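Local coordinates for protein parvulin 42 (Trypanosoma brucei brucei, PDB 6GMP) that probably catalyses cis-trans isomerisation of peptidyl-prolyl bonds through its C-terminal parvulin-type PPIase domain, at residues Arg6-Val11 and Phe98-Gly103. Sequence-based numbering, arbitrary orientation. Where two conformers were deposited one is given.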
loop_
_atom_site.group_PDB
_atom_site.type_symbol
_atom_site.label_atom_id
_atom_site.label_comp_id
_atom_site.label_asym_id
_atom_site.label_seq_id
_atom_site.Cartn_x
_atom_site.Cartn_y
_atom_site.Cartn_z
ATOM N N ARG A 6 16.124 2.203 -1.433
ATOM C CA ARG A 6 15.531 0.935 -1.020
ATOM C C ARG A 6 14.349 0.611 -1.914
ATOM O O ARG A 6 13.680 1.502 -2.438
ATOM C CB ARG A 6 15.107 0.971 0.449
ATOM C CG ARG A 6 16.277 0.911 1.403
ATOM C CD ARG A 6 15.856 1.061 2.854
ATOM N NE ARG A 6 17.025 1.268 3.705
ATOM C CZ ARG A 6 16.977 1.641 4.977
ATOM N NH1 ARG A 6 15.816 1.857 5.575
ATOM N NH2 ARG A 6 18.102 1.805 5.654
ATOM N N HIS A 7 14.115 -0.683 -2.085
ATOM C CA HIS A 7 13.093 -1.186 -2.987
ATOM C C HIS A 7 11.812 -1.477 -2.214
ATOM O O HIS A 7 11.810 -2.306 -1.294
ATOM C CB HIS A 7 13.611 -2.462 -3.647
ATOM C CG HIS A 7 12.736 -2.981 -4.741
ATOM N ND1 HIS A 7 13.010 -4.153 -5.415
ATOM C CD2 HIS A 7 11.604 -2.485 -5.290
ATOM C CE1 HIS A 7 12.073 -4.363 -6.323
ATOM N NE2 HIS A 7 11.214 -3.361 -6.274
ATOM N N PHE A 8 10.731 -0.794 -2.589
ATOM C CA PHE A 8 9.442 -0.968 -1.941
ATOM C C PHE A 8 8.361 -1.426 -2.902
ATOM O O PHE A 8 8.431 -1.158 -4.106
ATOM C CB PHE A 8 8.987 0.337 -1.285
ATOM C CG PHE A 8 9.927 0.850 -0.240
ATOM C CD1 PHE A 8 9.953 0.303 1.033
ATOM C CD2 PHE A 8 10.773 1.902 -0.536
ATOM C CE1 PHE A 8 10.816 0.804 1.995
ATOM C CE2 PHE A 8 11.643 2.405 0.414
ATOM C CZ PHE A 8 11.668 1.853 1.684
ATOM N N TYR A 9 7.374 -2.118 -2.337
ATOM C CA TYR A 9 6.072 -2.324 -2.960
ATOM C C TYR A 9 5.035 -1.701 -2.035
ATOM O O TYR A 9 5.307 -1.477 -0.858
ATOM C CB TYR A 9 5.733 -3.812 -3.082
ATOM C CG TYR A 9 6.364 -4.555 -4.230
ATOM C CD1 TYR A 9 7.741 -4.615 -4.383
ATOM C CD2 TYR A 9 5.568 -5.222 -5.160
ATOM C CE1 TYR A 9 8.308 -5.310 -5.432
ATOM C CE2 TYR A 9 6.127 -5.915 -6.212
ATOM C CZ TYR A 9 7.494 -5.955 -6.345
ATOM O OH TYR A 9 8.043 -6.650 -7.397
ATOM N N HIS A 10 3.837 -1.434 -2.544
ATOM C CA HIS A 10 2.756 -1.045 -1.636
ATOM C C HIS A 10 1.390 -1.542 -2.084
ATOM O O HIS A 10 1.191 -1.920 -3.241
ATOM C CB HIS A 10 2.751 0.471 -1.334
ATOM C CG HIS A 10 2.124 1.331 -2.390
ATOM N ND1 HIS A 10 1.647 2.592 -2.115
ATOM C CD2 HIS A 10 1.907 1.129 -3.711
ATOM C CE1 HIS A 10 1.156 3.131 -3.216
ATOM N NE2 HIS A 10 1.302 2.266 -4.200
ATOM N N VAL A 11 0.489 -1.596 -1.110
ATOM C CA VAL A 11 -0.941 -1.711 -1.334
ATOM C C VAL A 11 -1.529 -0.352 -0.999
ATOM O O VAL A 11 -1.192 0.230 0.041
ATOM C CB VAL A 11 -1.581 -2.722 -0.364
ATOM C CG1 VAL A 11 -3.108 -2.697 -0.466
ATOM C CG2 VAL A 11 -1.081 -4.116 -0.627
ATOM N N PHE A 98 11.099 4.020 5.419
ATOM C CA PHE A 98 12.518 3.901 5.757
ATOM C C PHE A 98 12.760 3.425 7.199
ATOM O O PHE A 98 13.897 3.330 7.652
ATOM C CB PHE A 98 13.253 5.197 5.393
ATOM C CG PHE A 98 13.442 5.342 3.923
ATOM C CD1 PHE A 98 14.587 4.864 3.311
ATOM C CD2 PHE A 98 12.445 5.894 3.132
ATOM C CE1 PHE A 98 14.740 4.958 1.934
ATOM C CE2 PHE A 98 12.595 5.984 1.769
ATOM C CZ PHE A 98 13.743 5.522 1.169
ATOM N N SER A 99 11.673 3.071 7.882
ATOM C CA SER A 99 11.752 2.435 9.191
ATOM C C SER A 99 11.672 0.913 9.064
ATOM O O SER A 99 11.969 0.192 10.015
ATOM C CB SER A 99 10.615 2.920 10.091
ATOM O OG SER A 99 9.403 2.240 9.800
ATOM N N LEU A 100 11.262 0.423 7.898
ATOM C CA LEU A 100 11.094 -1.011 7.702
ATOM C C LEU A 100 12.421 -1.749 7.576
ATOM O O LEU A 100 13.366 -1.262 6.958
ATOM C CB LEU A 100 10.263 -1.283 6.450
ATOM C CG LEU A 100 8.847 -0.720 6.436
ATOM C CD1 LEU A 100 8.240 -0.861 5.030
ATOM C CD2 LEU A 100 7.973 -1.408 7.469
ATOM N N LYS A 101 12.467 -2.943 8.158
ATOM C CA LYS A 101 13.546 -3.879 7.901
ATOM C C LYS A 101 13.192 -4.707 6.664
ATOM O O LYS A 101 12.043 -4.713 6.223
ATOM C CB LYS A 101 13.771 -4.767 9.129
ATOM C CG LYS A 101 13.930 -3.956 10.416
ATOM C CD LYS A 101 14.407 -4.798 11.586
ATOM C CE LYS A 101 13.328 -5.748 12.085
ATOM N NZ LYS A 101 12.184 -5.048 12.751
ATOM N N SER A 102 14.188 -5.377 6.098
ATOM C CA SER A 102 13.994 -6.234 4.936
ATOM C C SER A 102 12.863 -7.234 5.163
ATOM O O SER A 102 12.868 -7.982 6.140
ATOM C CB SER A 102 15.291 -6.991 4.633
ATOM O OG SER A 102 16.395 -6.104 4.572
ATOM N N GLY A 103 11.892 -7.237 4.258
ATOM C CA GLY A 103 10.799 -8.194 4.308
ATOM C C GLY A 103 9.622 -7.796 5.186
ATOM O O GLY A 103 8.641 -8.526 5.287
HETATM O O HOH W 1 13.315 0.674 5.058
#
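In the parvulin fold, one face of a four-stranded antiparallel sheet is covered by the short helix 91-97 and the loop that follows it, and F8 and R6, alternate residues of the inner strand 6-13, show how that helix and loop are joined to the sheet. F8 meets F98, the first residue beyond the helix, in a T-shaped stack: the F8 edge points at the F98 face, with ring planes 71° apart and centroids separated by 5.3 Å. CZ of F8 stands over the centre of the F98 ring, 4.1 Å above its plane, and CE2 of F8 comes to 3.8 Å from CZ of F98. Along the same F8 ring, CE1 lies 4.3 Å from L100 CD1, and I118 of the neighbouring strand touches both side chains, building a small apolar cluster. R6 runs past the F98 ring on an extended chain (chi2 175°, chi3 -169°), with R6 CD 4.0 Å from F98 CD1. This reach delivers NH1 to the loop backbone, where it makes a weak, bent hydrogen bond to F98 O. R120 NH1 hydrogen-bonds to L100 O, the carbonyl that R6 reaches through one water: this water accepts from R6 NH1 at 2.8 Å and donates to L100 O at 2.7 Å.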